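Local coordinates for putative methyltransferase (Emericella variicolor, PDB 7DMB), which probably transfers methyl groups from S-adenosylmethionine, as a trans-acting methyltransferase of calbistrin biosynthesis, and is caught here with the product S-adenosyl-L-homocysteine, at residues A[283-288]-A[308-313]; A[203-208]-A[279-284]; A[312-317]-A[344-349]. One frame throughout, in Å; residues are numbered along the deposited sequence.

Contact 1: A[283-288]-A[308-313]. With SAH (S-adenosyl-L-homocysteine), chain C.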
loop_
_atom_site.group_PDB
_atom_site.type_symbol
_atom_site.label_atom_id
_atom_site.label_comp_id
_atom_site.label_asym_id
_atom_site.label_seq_id
_atom_site.Cartn_x
_atom_site.Cartn_y
_atom_site.Cartn_z
ATOM N N ASN A 283 -1.251 -3.451 -1.418
ATOM C CA ASN A 283 -0.161 -3.364 -0.460
ATOM C C ASN A 283 -0.270 -4.455 0.603
ATOM O O ASN A 283 0.040 -4.249 1.776
ATOM C CB ASN A 283 -0.093 -1.956 0.132
ATOM C CG ASN A 283 0.624 -0.989 -0.807
ATOM O OD1 ASN A 283 1.774 -1.233 -1.198
ATOM N ND2 ASN A 283 -0.074 0.067 -1.233
ATOM N N VAL A 284 -0.662 -5.653 0.158
ATOM C CA VAL A 284 -0.672 -6.846 0.985
ATOM C C VAL A 284 0.284 -7.908 0.449
ATOM O O VAL A 284 0.960 -8.598 1.224
ATOM C CB VAL A 284 -2.106 -7.422 1.119
ATOM C CG1 VAL A 284 -2.801 -7.499 -0.248
ATOM C CG2 VAL A 284 -2.067 -8.794 1.777
ATOM N N LEU A 285 0.390 -8.038 -0.877
ATOM C CA LEU A 285 1.177 -9.137 -1.425
ATOM C C LEU A 285 2.642 -9.033 -1.004
ATOM O O LEU A 285 3.275 -10.048 -0.707
ATOM C CB LEU A 285 1.031 -9.197 -2.951
ATOM C CG LEU A 285 -0.380 -9.440 -3.559
ATOM C CD1 LEU A 285 -0.313 -9.815 -5.043
ATOM C CD2 LEU A 285 -1.163 -10.480 -2.799
ATOM N N HIS A 286 3.189 -7.814 -0.921
ATOM C CA HIS A 286 4.588 -7.692 -0.514
ATOM C C HIS A 286 4.808 -8.101 0.938
ATOM O O HIS A 286 5.962 -8.292 1.345
ATOM C CB HIS A 286 5.110 -6.264 -0.747
ATOM C CG HIS A 286 4.589 -5.246 0.222
ATOM N ND1 HIS A 286 3.836 -4.161 -0.176
ATOM C CD2 HIS A 286 4.734 -5.132 1.565
ATOM C CE1 HIS A 286 3.534 -3.428 0.879
ATOM N NE2 HIS A 286 4.061 -3.998 1.949
ATOM N N ALA A 287 3.731 -8.209 1.733
ATOM C CA ALA A 287 3.836 -8.678 3.111
ATOM C C ALA A 287 3.932 -10.196 3.215
ATOM O O ALA A 287 4.164 -10.717 4.311
ATOM C CB ALA A 287 2.645 -8.179 3.943
ATOM N N THR A 288 3.789 -10.900 2.129
ATOM C CA THR A 288 3.896 -12.347 2.155
ATOM C C THR A 288 5.341 -12.768 1.918
ATOM O O THR A 288 6.130 -12.009 1.343
ATOM C CB THR A 288 2.967 -12.954 1.101
ATOM O OG1 THR A 288 3.474 -12.684 -0.216
ATOM C CG2 THR A 288 1.581 -12.354 1.236
ATOM N N LEU A 308 -5.752 -10.153 -11.929
ATOM C CA LEU A 308 -5.283 -9.590 -10.670
ATOM C C LEU A 308 -5.069 -8.092 -10.863
ATOM O O LEU A 308 -4.347 -7.678 -11.778
ATOM C CB LEU A 308 -3.983 -10.258 -10.221
ATOM C CG LEU A 308 -3.211 -9.490 -9.140
ATOM C CD1 LEU A 308 -4.014 -9.394 -7.838
ATOM C CD2 LEU A 308 -1.870 -10.148 -8.920
ATOM N N PHE A 309 -5.709 -7.282 -10.028
ATOM C CA PHE A 309 -5.377 -5.868 -9.944
ATOM C C PHE A 309 -4.623 -5.659 -8.642
ATOM O O PHE A 309 -5.174 -5.872 -7.554
ATOM C CB PHE A 309 -6.606 -4.963 -10.025
ATOM C CG PHE A 309 -6.302 -3.534 -9.696
ATOM C CD1 PHE A 309 -5.556 -2.756 -10.560
ATOM C CD2 PHE A 309 -6.703 -2.987 -8.495
ATOM C CE1 PHE A 309 -5.240 -1.449 -10.241
ATOM C CE2 PHE A 309 -6.404 -1.687 -8.186
ATOM C CZ PHE A 309 -5.658 -0.920 -9.056
ATOM N N ASN A 310 -3.363 -5.258 -8.763
ATOM C CA ASN A 310 -2.413 -5.251 -7.653
ATOM C C ASN A 310 -1.844 -3.840 -7.497
ATOM O O ASN A 310 -1.112 -3.352 -8.365
ATOM C CB ASN A 310 -1.311 -6.284 -7.903
ATOM C CG ASN A 310 -0.388 -6.485 -6.708
ATOM O OD1 ASN A 310 -0.778 -6.326 -5.551
ATOM N ND2 ASN A 310 0.850 -6.854 -6.995
ATOM N N GLN A 311 -2.206 -3.175 -6.409
ATOM C CA GLN A 311 -1.697 -1.846 -6.094
ATOM C C GLN A 311 -0.559 -2.011 -5.095
ATOM O O GLN A 311 -0.775 -2.536 -3.995
ATOM C CB GLN A 311 -2.815 -0.978 -5.516
ATOM C CG GLN A 311 -2.525 0.521 -5.410
ATOM C CD GLN A 311 -3.731 1.288 -4.898
ATOM O OE1 GLN A 311 -4.189 1.077 -3.766
ATOM N NE2 GLN A 311 -4.271 2.170 -5.738
ATOM N N GLU A 312 0.646 -1.565 -5.463
ATOM C CA GLU A 312 1.820 -1.914 -4.664
ATOM C C GLU A 312 2.858 -0.797 -4.629
ATOM O O GLU A 312 3.304 -0.305 -5.668
ATOM C CB GLU A 312 2.462 -3.203 -5.190
ATOM C CG GLU A 312 1.899 -4.487 -4.569
ATOM C CD GLU A 312 2.357 -4.680 -3.124
ATOM O OE1 GLU A 312 3.372 -4.039 -2.723
ATOM O OE2 GLU A 312 1.729 -5.485 -2.400
ATOM N N LEU A 313 3.277 -0.442 -3.420
ATOM C CA LEU A 313 4.314 0.568 -3.243
ATOM C C LEU A 313 5.622 0.172 -3.921
ATOM O O LEU A 313 6.066 -0.978 -3.847
ATOM C CB LEU A 313 4.565 0.789 -1.757
ATOM C CG LEU A 313 3.394 1.446 -1.047
ATOM C CD1 LEU A 313 3.580 1.302 0.454
ATOM C CD2 LEU A 313 3.317 2.904 -1.472
HETATM N N SAH C . -5.412 -3.035 2.074
HETATM C CA SAH C . -4.951 -2.381 3.330
HETATM C CB SAH C . -3.608 -1.667 3.143
HETATM C CG SAH C . -2.423 -2.604 3.231
HETATM S SD SAH C . -2.109 -3.255 4.901
HETATM C C SAH C . -6.011 -1.379 3.796
HETATM O O SAH C . -6.248 -1.353 5.021
HETATM O OXT SAH C . -6.575 -0.688 2.914
HETATM C "C5'" SAH C . -1.851 -5.012 4.543
HETATM C "C4'" SAH C . -3.066 -5.847 4.888
HETATM O "O4'" SAH C . -2.859 -7.197 4.404
HETATM C "C3'" SAH C . -3.335 -5.959 6.391
HETATM O "O3'" SAH C . -4.714 -5.718 6.641
HETATM C "C2'" SAH C . -2.897 -7.391 6.719
HETATM O "O2'" SAH C . -3.593 -7.995 7.788
HETATM C "C1'" SAH C . -3.187 -8.119 5.414
HETATM N N9 SAH C . -2.356 -9.304 5.228
HETATM C C8 SAH C . -1.061 -9.448 5.658
HETATM N N7 SAH C . -0.536 -10.607 5.355
HETATM C C5 SAH C . -1.551 -11.281 4.694
HETATM C C6 SAH C . -1.614 -12.567 4.123
HETATM N N6 SAH C . -0.603 -13.430 4.142
HETATM N N1 SAH C . -2.779 -12.932 3.534
HETATM C C2 SAH C . -3.793 -12.056 3.523
HETATM N N3 SAH C . -3.844 -10.824 4.022
HETATM C C4 SAH C . -2.680 -10.486 4.605
HETATM O O HOH W 1 -0.761 -6.025 -2.872
#
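N283 meets strand 308-313 twice, with backbone and side chain. Its N donates to Q311 O at 2.8 Å. With CG beside its own backbone N (chi1 -81°), the amide swings back toward the strand, and OD1 accepts from L313 N, also at 2.8 Å, while ND2 bonds to N375. The next residue turns its back: V284 sends CG2 to the ribose of SAH, 3.2 Å from O4'. Segment 283-288 is the loop after strand 276-282 of a Rossmann-like methyltransferase sheet, where strand ends line the cofactor pocket. L285, at the start of a short 3-10 turn, lays CD1 against L308 CD2 at 4.2 Å. H286 then grips the E312 carboxylate with two donors. Its N reaches OE2 at 3.1 Å from above the carboxylate plane; ND1 gives a shorter bond to the syn lone pair of OE1, 2.6 Å away and in the ring plane. Ring and carboxylate stand 82° apart. A water, accepting from V284 N and donating to E312 OE2 at 2.6 Å, adds a further hold on the carboxylate. T288 follows the turn, its OG1 and N both bonded to L285 O.

Contact 2: A[203-208]-A[279-284]. With SAH (S-adenosyl-L-homocysteine), chain C.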
loop_
_atom_site.group_PDB
_atom_site.type_symbol
_atom_site.label_atom_id
_atom_site.label_comp_id
_atom_site.label_asym_id
_atom_site.label_seq_id
_atom_site.Cartn_x
_atom_site.Cartn_y
_atom_site.Cartn_z
ATOM N N LEU A 203 -12.887 -10.709 -5.407
ATOM C CA LEU A 203 -12.322 -11.029 -4.105
ATOM C C LEU A 203 -11.188 -10.052 -3.843
ATOM O O LEU A 203 -10.336 -9.851 -4.714
ATOM C CB LEU A 203 -11.813 -12.471 -4.051
ATOM C CG LEU A 203 -11.347 -12.992 -2.683
ATOM C CD1 LEU A 203 -11.849 -14.417 -2.445
ATOM C CD2 LEU A 203 -9.842 -12.930 -2.579
ATOM N N GLU A 204 -11.166 -9.435 -2.666
ATOM C CA GLU A 204 -10.032 -8.582 -2.297
ATOM C C GLU A 204 -9.195 -9.256 -1.206
ATOM O O GLU A 204 -9.724 -9.631 -0.148
ATOM C CB GLU A 204 -10.487 -7.193 -1.850
ATOM C CG GLU A 204 -9.335 -6.332 -1.344
ATOM C CD GLU A 204 -9.777 -4.933 -1.051
ATOM O OE1 GLU A 204 -10.992 -4.666 -1.212
ATOM O OE2 GLU A 204 -8.923 -4.103 -0.661
ATOM N N ILE A 205 -7.895 -9.433 -1.490
ATOM C CA ILE A 205 -6.914 -9.934 -0.530
ATOM C C ILE A 205 -6.544 -8.810 0.430
ATOM O O ILE A 205 -6.396 -7.655 0.016
ATOM C CB ILE A 205 -5.642 -10.446 -1.248
ATOM C CG1 ILE A 205 -5.975 -11.426 -2.375
ATOM C CG2 ILE A 205 -4.648 -11.065 -0.243
ATOM C CD1 ILE A 205 -6.476 -12.725 -1.872
ATOM N N GLY A 206 -6.354 -9.153 1.704
ATOM C CA GLY A 206 -5.849 -8.236 2.719
ATOM C C GLY A 206 -6.460 -6.850 2.691
ATOM O O GLY A 206 -5.746 -5.850 2.730
ATOM N N ALA A 207 -7.784 -6.788 2.569
ATOM C CA ALA A 207 -8.481 -5.520 2.401
ATOM C C ALA A 207 -8.322 -4.607 3.615
ATOM O O ALA A 207 -8.442 -3.382 3.481
ATOM C CB ALA A 207 -9.953 -5.795 2.139
ATOM N N GLY A 208 -8.087 -5.188 4.781
ATOM C CA GLY A 208 -7.705 -4.440 5.965
ATOM C C GLY A 208 -8.743 -3.432 6.393
ATOM O O GLY A 208 -9.895 -3.773 6.667
ATOM N N VAL A 279 -9.363 -10.373 -8.807
ATOM C CA VAL A 279 -8.816 -10.359 -7.452
ATOM C C VAL A 279 -8.157 -9.004 -7.244
ATOM O O VAL A 279 -7.348 -8.572 -8.076
ATOM C CB VAL A 279 -7.815 -11.509 -7.219
ATOM C CG1 VAL A 279 -7.017 -11.285 -5.941
ATOM C CG2 VAL A 279 -8.543 -12.849 -7.162
ATOM N N ILE A 280 -8.522 -8.326 -6.155
ATOM C CA ILE A 280 -7.962 -7.025 -5.794
ATOM C C ILE A 280 -6.970 -7.215 -4.649
ATOM O O ILE A 280 -7.240 -7.967 -3.701
ATOM C CB ILE A 280 -9.063 -6.023 -5.385
ATOM C CG1 ILE A 280 -10.227 -5.986 -6.398
ATOM C CG2 ILE A 280 -8.477 -4.627 -5.137
ATOM C CD1 ILE A 280 -9.934 -5.184 -7.606
ATOM N N ALA A 281 -5.829 -6.515 -4.719
ATOM C CA ALA A 281 -4.870 -6.521 -3.614
ATOM C C ALA A 281 -4.107 -5.200 -3.560
ATOM O O ALA A 281 -3.438 -4.828 -4.533
ATOM C CB ALA A 281 -3.908 -7.704 -3.750
ATOM N N SER A 282 -4.189 -4.495 -2.422
ATOM C CA SER A 282 -3.486 -3.223 -2.272
ATOM C C SER A 282 -2.534 -3.352 -1.089
ATOM O O SER A 282 -2.959 -3.399 0.073
ATOM C CB SER A 282 -4.454 -2.063 -2.089
ATOM O OG SER A 282 -3.788 -0.846 -1.784
ATOM N N ASN A 283 -1.251 -3.451 -1.418
ATOM C CA ASN A 283 -0.161 -3.364 -0.460
ATOM C C ASN A 283 -0.270 -4.455 0.603
ATOM O O ASN A 283 0.040 -4.249 1.776
ATOM C CB ASN A 283 -0.093 -1.956 0.132
ATOM C CG ASN A 283 0.624 -0.989 -0.807
ATOM O OD1 ASN A 283 1.774 -1.233 -1.198
ATOM N ND2 ASN A 283 -0.074 0.067 -1.233
ATOM N N VAL A 284 -0.662 -5.653 0.158
ATOM C CA VAL A 284 -0.672 -6.846 0.985
ATOM C C VAL A 284 0.284 -7.908 0.449
ATOM O O VAL A 284 0.960 -8.598 1.224
ATOM C CB VAL A 284 -2.106 -7.422 1.119
ATOM C CG1 VAL A 284 -2.801 -7.499 -0.248
ATOM C CG2 VAL A 284 -2.067 -8.794 1.777
HETATM N N SAH C . -5.412 -3.035 2.074
HETATM C CA SAH C . -4.951 -2.381 3.330
HETATM C CB SAH C . -3.608 -1.667 3.143
HETATM C CG SAH C . -2.423 -2.604 3.231
HETATM S SD SAH C . -2.109 -3.255 4.901
HETATM C C SAH C . -6.011 -1.379 3.796
HETATM O O SAH C . -6.248 -1.353 5.021
HETATM O OXT SAH C . -6.575 -0.688 2.914
HETATM C "C5'" SAH C . -1.851 -5.012 4.543
HETATM C "C4'" SAH C . -3.066 -5.847 4.888
HETATM O "O4'" SAH C . -2.859 -7.197 4.404
HETATM C "C3'" SAH C . -3.335 -5.959 6.391
HETATM O "O3'" SAH C . -4.714 -5.718 6.641
HETATM C "C2'" SAH C . -2.897 -7.391 6.719
HETATM O "O2'" SAH C . -3.593 -7.995 7.788
HETATM C "C1'" SAH C . -3.187 -8.119 5.414
HETATM N N9 SAH C . -2.356 -9.304 5.228
HETATM C C8 SAH C . -1.061 -9.448 5.658
HETATM N N7 SAH C . -0.536 -10.607 5.355
HETATM C C5 SAH C . -1.551 -11.281 4.694
HETATM C C6 SAH C . -1.614 -12.567 4.123
HETATM N N6 SAH C . -0.603 -13.430 4.142
HETATM N N1 SAH C . -2.779 -12.932 3.534
HETATM C C2 SAH C . -3.793 -12.056 3.523
HETATM N N3 SAH C . -3.844 -10.824 4.022
HETATM C C4 SAH C . -2.680 -10.486 4.605
HETATM O O HOH W 2 -6.067 -4.962 -0.400
#
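I205 lays its side chain across three residues of segment 279-284: CG1 lies 3.7 Å from V279 CG1, CB faces A281 CB, and the I205 and V284 side chains cross at about a right angle, CG2 to CG2 at 4.0 Å. I205 CG2 also comes within 4.0 Å of SAH C2, which makes this residue part of the adenine pocket as well as of the apolar layer. V279 reaches I205 because its CG1 is anti to the backbone N (chi1 166°). On the other face of the sheet, E204 CB packs on I280 CB. Between these two layers the strands run parallel, with I280 N donating to L203 O at 2.8 Å and I205 N to I280 O at 2.7 Å. They are neighbours at the middle of the seven-stranded sheet, whose order 3-2-1-4-5-7-6 is that of class I methyltransferases; beyond I205 the direct strand-to-strand bonds give way to a water and to SAH. The water accepts from S282 N and lies within 2.7 Å of I205 O and 3.0 Å of E204 OE2; the other carboxylate oxygen of E204 is held by Y232 and T213. Past I205 the chain turns at G206, whose CA lies against V284 CG2, in a glycine-rich loop consistent with the GxGxxG pattern. The amino group of SAH donates to G206 O at 2.9 Å and to S282 O across the gap, with a weak third bond to A207 O.

Contact 3: A[312-317]-A[344-349]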
loop_
_atom_site.group_PDB
_atom_site.type_symbol
_atom_site.label_atom_id
_atom_site.label_comp_id
_atom_site.label_asym_id
_atom_site.label_seq_id
_atom_site.Cartn_x
_atom_site.Cartn_y
_atom_site.Cartn_z
ATOM N N GLU A 312 0.646 -1.565 -5.463
ATOM C CA GLU A 312 1.820 -1.914 -4.664
ATOM C C GLU A 312 2.858 -0.797 -4.629
ATOM O O GLU A 312 3.304 -0.305 -5.668
ATOM C CB GLU A 312 2.462 -3.203 -5.190
ATOM C CG GLU A 312 1.899 -4.487 -4.569
ATOM C CD GLU A 312 2.357 -4.680 -3.124
ATOM O OE1 GLU A 312 3.372 -4.039 -2.723
ATOM O OE2 GLU A 312 1.729 -5.485 -2.400
ATOM N N LEU A 313 3.277 -0.442 -3.420
ATOM C CA LEU A 313 4.314 0.568 -3.243
ATOM C C LEU A 313 5.622 0.172 -3.921
ATOM O O LEU A 313 6.066 -0.978 -3.847
ATOM C CB LEU A 313 4.565 0.789 -1.757
ATOM C CG LEU A 313 3.394 1.446 -1.047
ATOM C CD1 LEU A 313 3.580 1.302 0.454
ATOM C CD2 LEU A 313 3.317 2.904 -1.472
ATOM N N SER A 314 6.224 1.140 -4.596
ATOM C CA SER A 314 7.657 1.102 -4.876
ATOM C C SER A 314 8.233 2.523 -4.975
ATOM O O SER A 314 8.864 2.869 -5.977
ATOM C CB SER A 314 7.931 0.289 -6.154
ATOM O OG SER A 314 7.098 0.659 -7.246
ATOM N N PRO A 315 8.052 3.372 -3.954
ATOM C CA PRO A 315 8.612 4.725 -4.043
ATOM C C PRO A 315 10.126 4.687 -3.981
ATOM O O PRO A 315 10.717 3.743 -3.435
ATOM C CB PRO A 315 8.021 5.423 -2.800
ATOM C CG PRO A 315 7.898 4.327 -1.807
ATOM C CD PRO A 315 7.461 3.121 -2.628
ATOM N N PRO A 316 10.797 5.688 -4.549
ATOM C CA PRO A 316 12.266 5.732 -4.423
ATOM C C PRO A 316 12.733 6.110 -3.028
ATOM O O PRO A 316 13.817 5.683 -2.609
ATOM C CB PRO A 316 12.678 6.784 -5.464
ATOM C CG PRO A 316 11.473 7.646 -5.624
ATOM C CD PRO A 316 10.279 6.720 -5.459
ATOM N N GLY A 317 11.946 6.889 -2.287
ATOM C CA GLY A 317 12.349 7.340 -0.969
ATOM C C GLY A 317 11.946 6.367 0.129
ATOM O O GLY A 317 11.393 5.292 -0.116
ATOM N N ILE A 344 8.763 -4.031 -4.323
ATOM C CA ILE A 344 9.512 -4.166 -5.578
ATOM C C ILE A 344 8.832 -3.344 -6.669
ATOM O O ILE A 344 7.608 -3.148 -6.616
ATOM C CB ILE A 344 9.650 -5.643 -5.997
ATOM C CG1 ILE A 344 8.269 -6.317 -6.077
ATOM C CG2 ILE A 344 10.585 -6.382 -5.048
ATOM C CD1 ILE A 344 8.256 -7.637 -6.818
ATOM N N PRO A 345 9.572 -2.838 -7.659
ATOM C CA PRO A 345 8.952 -2.024 -8.731
ATOM C C PRO A 345 8.245 -2.909 -9.744
ATOM O O PRO A 345 8.391 -4.136 -9.684
ATOM C CB PRO A 345 10.156 -1.296 -9.360
ATOM C CG PRO A 345 11.318 -2.281 -9.153
ATOM C CD PRO A 345 11.041 -2.937 -7.806
ATOM N N PRO A 346 7.498 -2.331 -10.705
ATOM C CA PRO A 346 6.690 -3.174 -11.613
ATOM C C PRO A 346 7.484 -4.179 -12.443
ATOM O O PRO A 346 7.006 -5.303 -12.651
ATOM C CB PRO A 346 5.984 -2.140 -12.506
ATOM C CG PRO A 346 5.917 -0.909 -11.691
ATOM C CD PRO A 346 7.132 -0.901 -10.827
ATOM N N ALA A 347 8.669 -3.810 -12.941
ATOM C CA ALA A 347 9.460 -4.759 -13.723
ATOM C C ALA A 347 9.696 -6.042 -12.939
ATOM O O ALA A 347 9.690 -7.141 -13.510
ATOM C CB ALA A 347 10.799 -4.141 -14.142
ATOM N N GLU A 348 9.869 -5.928 -11.622
ATOM C CA GLU A 348 10.055 -7.131 -10.820
ATOM C C GLU A 348 8.747 -7.899 -10.668
ATOM O O GLU A 348 8.742 -9.135 -10.746
ATOM C CB GLU A 348 10.651 -6.778 -9.458
ATOM C CG GLU A 348 11.326 -7.964 -8.724
ATOM C CD GLU A 348 12.146 -8.900 -9.635
ATOM O OE1 GLU A 348 12.045 -10.145 -9.463
ATOM O OE2 GLU A 348 12.898 -8.396 -10.504
ATOM N N TRP A 349 7.626 -7.195 -10.462
ATOM C CA TRP A 349 6.330 -7.876 -10.426
ATOM C C TRP A 349 6.098 -8.652 -11.719
ATOM O O TRP A 349 5.770 -9.838 -11.687
ATOM C CB TRP A 349 5.202 -6.876 -10.178
ATOM C CG TRP A 349 5.112 -6.422 -8.740
ATOM C CD1 TRP A 349 5.496 -5.205 -8.232
ATOM C CD2 TRP A 349 4.626 -7.186 -7.627
ATOM N NE1 TRP A 349 5.272 -5.167 -6.874
ATOM C CE2 TRP A 349 4.731 -6.363 -6.476
ATOM C CE3 TRP A 349 4.116 -8.485 -7.490
ATOM C CZ2 TRP A 349 4.366 -6.804 -5.197
ATOM C CZ3 TRP A 349 3.727 -8.919 -6.223
ATOM C CH2 TRP A 349 3.867 -8.080 -5.090
HETATM O O HOH W 3 5.261 -1.309 -7.230
HETATM O O HOH W 4 5.618 -3.679 -4.268
#
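E312 crosses the indole of W349 at about a right angle, where helix 346-355 meets the end of strand 306-313, the last parallel strand before the antiparallel pair 375-382 and 358-366 that completes the methyltransferase sheet. CB starts the contact 3.8 Å from NE1, on the pyrrole part of the ring. CG comes closest, 3.4 Å from CZ2. The bend at chi2 (-73°) then turns the chain, so that CD stays within 3.6 Å of CZ2 and the carboxylate plane lies 40° from that of the ring. At the tip both oxygens remain near CZ2, OE2 at 4.1 Å; OE1, whose stronger partner is H286, also takes a water bond of 2.7 Å. That water lies in the indole plane at its edge and accepts from W349 NE1 and from I344 N, while L313 O lies within hydrogen-bonding range of it too. This one molecule thus sits between the carboxylate, the strand end and the approach to the helix, though the acceptors around it outnumber its protons. I344, in the same segment as W349, has CD1 over the centre of one indole face.

Farther along, S314 faces the turn into the helix, where P345 occupies the N-cap position and its O accepts from W349 N. S314 CB lies 3.5 Å from I344 O, and OG approaches P345 CA and P346 CD while bonding to Y373. The two segments are joined through water rather than by direct hydrogen bonds: a second molecule donates to E312 O at 2.7 Å and to I344 O at 3.0 Å, and accepts from S314 OG.

Contacts 1 and 2 have centres about 7 Å apart and share N283 and V284, the residues at which strand 276-282 gives way to its loop. Both touch SAH: contact 2 adds the glycine-rich loop after strand 200-205, and contact 1 the loop after strand 276-282. Q311 N lies 2.8 Å from A281 O where the neighbouring strands meet. Contact 3 continues from contact 1 through E312 and L313, its centre about 10 Å from that of contact 1. W349 also packs on L285, with CH2 3.7 Å from L285 CB. Contact 3 does not touch SAH: its centre is about 17 Å from that of contact 2, and the E312 side chain comes within about 8 Å of the ligand.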